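Local coordinates for UPF0141 protein yjdB (Campylobacter jejuni subsp. jejuni HB93-13, PDB 4TN0) that probably transfers phosphoethanolamine onto periplasmic acceptors as a zinc-dependent enzyme of the alkaline phosphatase-like superfamily, and is required for polymyxin resistance and motility, at residues 225-230 with 247-253. Sequence-based numbering, arbitrary orientation.
Sequences SDHGES and PSYQTHI
The zinc-binding Asp-His-Gly loop of an alkaline phosphatase-like domain rests here on the helical turn and strand start of 247-253, with Gly228 and Glu229 bonded to Gln250 and Tyr249. Gly228 N donates to Gln250 O at 2.7 Å. Next to it, Glu229 N donates to Tyr249 O at 2.9 Å. Between the two bonds the main chains nearly touch: Gly228 CA lies 3.1 Å from Tyr249 O in a CA-H...O contact, an approach that the glycine, having no side chain, permits. Farther along, the extended Gln250 side chain reaches back to residue 230, where NE2 donates to Ser230 OG at 3.0 Å, nearly straight (171°) and in the amide plane; OE1 accepts from Met241 N. At the other end Ile253 holds CG1 between its backbone N and carbonyl carbon (chi1 47°), which leaves CG2 beside the N. From there CG2 comes within 3.5 Å of His227 C, while CD1 is set against Ser225 O. The metal-binding loop follows the C-terminal end of strand 218-224, as in the alkaline phosphatase fold, and Ile253 lies near the beginning of 252-259, the antiparallel neighbour of that strand. Asp226 OD2 and His227 NE2 bind zinc with Glu26 and the phosphothreonine at position 65. The His227 ring is held through its other nitrogen: ND1 donates to Gly228 O at 2.7 Å, in the ring plane and on a carbonyl lone pair. The Glu229 carboxylate is hydrogen-bonded to Tyr161 OH and His239 ND1.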
ATOM      1  N   SER A 225       3.468   1.190  -0.528  1.00 38.90           N
ATOM      2  CA  SER A 225       4.401   0.105  -0.310  1.00 37.31           C
ATOM      3  C   SER A 225       4.757   0.026   1.162  1.00 31.68           C
ATOM      4  O   SER A 225       4.602   1.017   1.880  1.00 38.22           O
ATOM      5  CB  SER A 225       5.658   0.296  -1.157  1.00 36.46           C
ATOM      6  OG  SER A 225       6.444  -0.876  -1.098  1.00 38.09           O
ATOM      7  N   ASP A 226       5.208  -1.143   1.617  1.00 29.44           N
ATOM      8  CA  ASP A 226       5.700  -1.276   2.985  1.00 30.69           C
ATOM      9  C   ASP A 226       7.072  -0.599   3.173  1.00 32.04           C
ATOM     10  O   ASP A 226       7.331  -0.057   4.242  1.00 33.11           O
ATOM     11  CB  ASP A 226       5.769  -2.749   3.428  1.00 27.47           C
ATOM     12  CG  ASP A 226       6.667  -3.615   2.536  1.00 35.13           C
ATOM     13  OD1 ASP A 226       7.044  -3.163   1.435  1.00 35.55           O
ATOM     14  OD2 ASP A 226       6.964  -4.768   2.926  1.00 32.00           O
ATOM     15  N   HIS A 227       7.926  -0.621   2.151  1.00 33.38           N
ATOM     16  CA  HIS A 227       9.265   0.016   2.193  1.00 35.50           C
ATOM     17  C   HIS A 227       9.922  -0.003   0.799  1.00 36.25           C
ATOM     18  O   HIS A 227       9.361  -0.534  -0.168  1.00 36.65           O
ATOM     19  CB  HIS A 227      10.185  -0.684   3.175  1.00 29.16           C
ATOM     20  CG  HIS A 227      10.284  -2.154   2.930  1.00 34.05           C
ATOM     21  ND1 HIS A 227      10.979  -2.676   1.860  1.00 32.91           N
ATOM     22  CD2 HIS A 227       9.749  -3.213   3.589  1.00 32.35           C
ATOM     23  CE1 HIS A 227      10.867  -3.995   1.870  1.00 35.73           C
ATOM     24  NE2 HIS A 227      10.132  -4.345   2.912  1.00 32.87           N
ATOM     25  N   GLY A 228      11.100   0.589   0.689  1.00 30.87           N
ATOM     26  CA  GLY A 228      11.791   0.625  -0.582  1.00 29.40           C
ATOM     27  C   GLY A 228      12.698  -0.569  -0.756  1.00 30.71           C
ATOM     28  O   GLY A 228      12.453  -1.635  -0.204  1.00 33.59           O
ATOM     29  N   GLU A 229      13.741  -0.396  -1.549  1.00 32.15           N
ATOM     30  CA  GLU A 229      14.676  -1.476  -1.877  1.00 30.78           C
ATOM     31  C   GLU A 229      15.966  -0.893  -2.428  1.00 29.05           C
ATOM     32  O   GLU A 229      15.933   0.098  -3.154  1.00 30.50           O
ATOM     33  CB  GLU A 229      14.078  -2.437  -2.904  1.00 29.34           C
ATOM     34  CG  GLU A 229      14.933  -3.672  -3.204  1.00 29.99           C
ATOM     35  CD  GLU A 229      14.717  -4.796  -2.203  1.00 33.14           C
ATOM     36  OE1 GLU A 229      14.385  -4.512  -1.009  1.00 28.94           O
ATOM     37  OE2 GLU A 229      14.892  -5.969  -2.623  1.00 31.04           O
ATOM     38  N   SER A 230      17.094  -1.493  -2.067  1.00 29.37           N
ATOM     39  CA  SER A 230      18.383  -1.154  -2.684  1.00 34.19           C
ATOM     40  C   SER A 230      18.709  -2.115  -3.846  1.00 33.77           C
ATOM     41  O   SER A 230      18.428  -3.306  -3.757  1.00 29.22           O
ATOM     42  CB  SER A 230      19.505  -1.179  -1.645  1.00 25.05           C
ATOM     43  OG  SER A 230      19.461  -0.006  -0.867  1.00 32.67           O
ATOM     44  N   PRO A 247      19.484   4.577   3.095  1.00 33.78           N
ATOM     45  CA  PRO A 247      19.296   5.483   1.954  1.00 33.40           C
ATOM     46  C   PRO A 247      17.806   5.693   1.664  1.00 36.83           C
ATOM     47  O   PRO A 247      16.965   4.830   1.993  1.00 33.72           O
ATOM     48  CB  PRO A 247      19.963   4.735   0.792  1.00 34.95           C
ATOM     49  CG  PRO A 247      19.856   3.299   1.176  1.00 32.45           C
ATOM     50  CD  PRO A 247      19.960   3.247   2.679  1.00 34.39           C
ATOM     51  N   SER A 248      17.471   6.809   1.028  1.00 32.91           N
ATOM     52  CA  SER A 248      16.071   7.081   0.718  1.00 32.55           C
ATOM     53  C   SER A 248      15.449   5.990  -0.185  1.00 37.35           C
ATOM     54  O   SER A 248      14.227   5.864  -0.230  1.00 34.46           O
ATOM     55  CB  SER A 248      15.920   8.459   0.078  1.00 29.73           C
ATOM     56  OG  SER A 248      16.622   8.529  -1.142  1.00 47.44           O
ATOM     57  N   TYR A 249      16.290   5.244  -0.918  1.00 36.40           N
ATOM     58  CA  TYR A 249      15.847   4.098  -1.718  1.00 35.14           C
ATOM     59  C   TYR A 249      15.026   3.127  -0.883  1.00 34.42           C
ATOM     60  O   TYR A 249      14.150   2.468  -1.416  1.00 37.23           O
ATOM     61  CB  TYR A 249      17.031   3.343  -2.348  1.00 32.82           C
ATOM     62  CG  TYR A 249      17.651   4.053  -3.526  1.00 33.26           C
ATOM     63  CD1 TYR A 249      16.848   4.703  -4.454  1.00 30.24           C
ATOM     64  CD2 TYR A 249      19.048   4.096  -3.702  1.00 30.13           C
ATOM     65  CE1 TYR A 249      17.405   5.376  -5.524  1.00 32.63           C
ATOM     66  CE2 TYR A 249      19.611   4.768  -4.774  1.00 28.11           C
ATOM     67  CZ  TYR A 249      18.775   5.403  -5.683  1.00 31.11           C
ATOM     68  OH  TYR A 249      19.284   6.068  -6.765  1.00 40.80           O
ATOM     69  N   GLN A 250      15.310   3.043   0.418  1.00 33.32           N
ATOM     70  CA  GLN A 250      14.603   2.103   1.289  1.00 31.74           C
ATOM     71  C   GLN A 250      13.441   2.723   2.074  1.00 33.00           C
ATOM     72  O   GLN A 250      12.559   1.987   2.501  1.00 32.98           O
ATOM     73  CB  GLN A 250      15.580   1.424   2.253  1.00 26.56           C
ATOM     74  CG  GLN A 250      16.509   0.478   1.506  1.00 29.95           C
ATOM     75  CD  GLN A 250      17.390  -0.360   2.408  1.00 28.31           C
ATOM     76  OE1 GLN A 250      17.065  -0.642   3.580  1.00 28.08           O
ATOM     77  NE2 GLN A 250      18.518  -0.768   1.864  1.00 24.91           N
ATOM     78  N   THR A 251      13.428   4.048   2.254  1.00 30.23           N
ATOM     79  CA  THR A 251      12.383   4.707   3.049  1.00 34.71           C
ATOM     80  C   THR A 251      11.362   5.512   2.228  1.00 37.07           C
ATOM     81  O   THR A 251      10.219   5.746   2.671  1.00 40.61           O
ATOM     82  CB  THR A 251      13.016   5.666   4.112  1.00 33.90           C
ATOM     83  OG1 THR A 251      13.796   6.674   3.456  1.00 35.24           O
ATOM     84  CG2 THR A 251      13.917   4.900   5.037  1.00 33.41           C
ATOM     85  N   HIS A 252      11.775   5.936   1.040  1.00 36.21           N
ATOM     86  CA  HIS A 252      10.933   6.760   0.170  1.00 39.04           C
ATOM     87  C   HIS A 252      10.085   5.856  -0.738  1.00 43.12           C
ATOM     88  O   HIS A 252      10.603   5.242  -1.689  1.00 40.09           O
ATOM     89  CB  HIS A 252      11.819   7.712  -0.651  1.00 38.21           C
ATOM     90  CG  HIS A 252      11.065   8.705  -1.483  1.00 45.07           C
ATOM     91  ND1 HIS A 252       9.717   8.958  -1.317  1.00 43.00           N
ATOM     92  CD2 HIS A 252      11.479   9.505  -2.498  1.00 42.89           C
ATOM     93  CE1 HIS A 252       9.333   9.873  -2.191  1.00 43.97           C
ATOM     94  NE2 HIS A 252      10.383  10.222  -2.919  1.00 44.44           N
ATOM     95  N   ILE A 253       8.790   5.782  -0.430  1.00 41.05           N
ATOM     96  CA  ILE A 253       7.869   4.850  -1.079  1.00 41.22           C
ATOM     97  C   ILE A 253       6.828   5.571  -1.916  1.00 44.93           C
ATOM     98  O   ILE A 253       6.533   6.744  -1.676  1.00 47.76           O
ATOM     99  CB  ILE A 253       7.105   3.977  -0.038  1.00 40.17           C
ATOM    100  CG1 ILE A 253       6.569   4.869   1.093  1.00 36.88           C
ATOM    101  CG2 ILE A 253       7.983   2.870   0.505  1.00 38.58           C
ATOM    102  CD1 ILE A 253       5.623   4.173   2.038  1.00 37.79           C
TER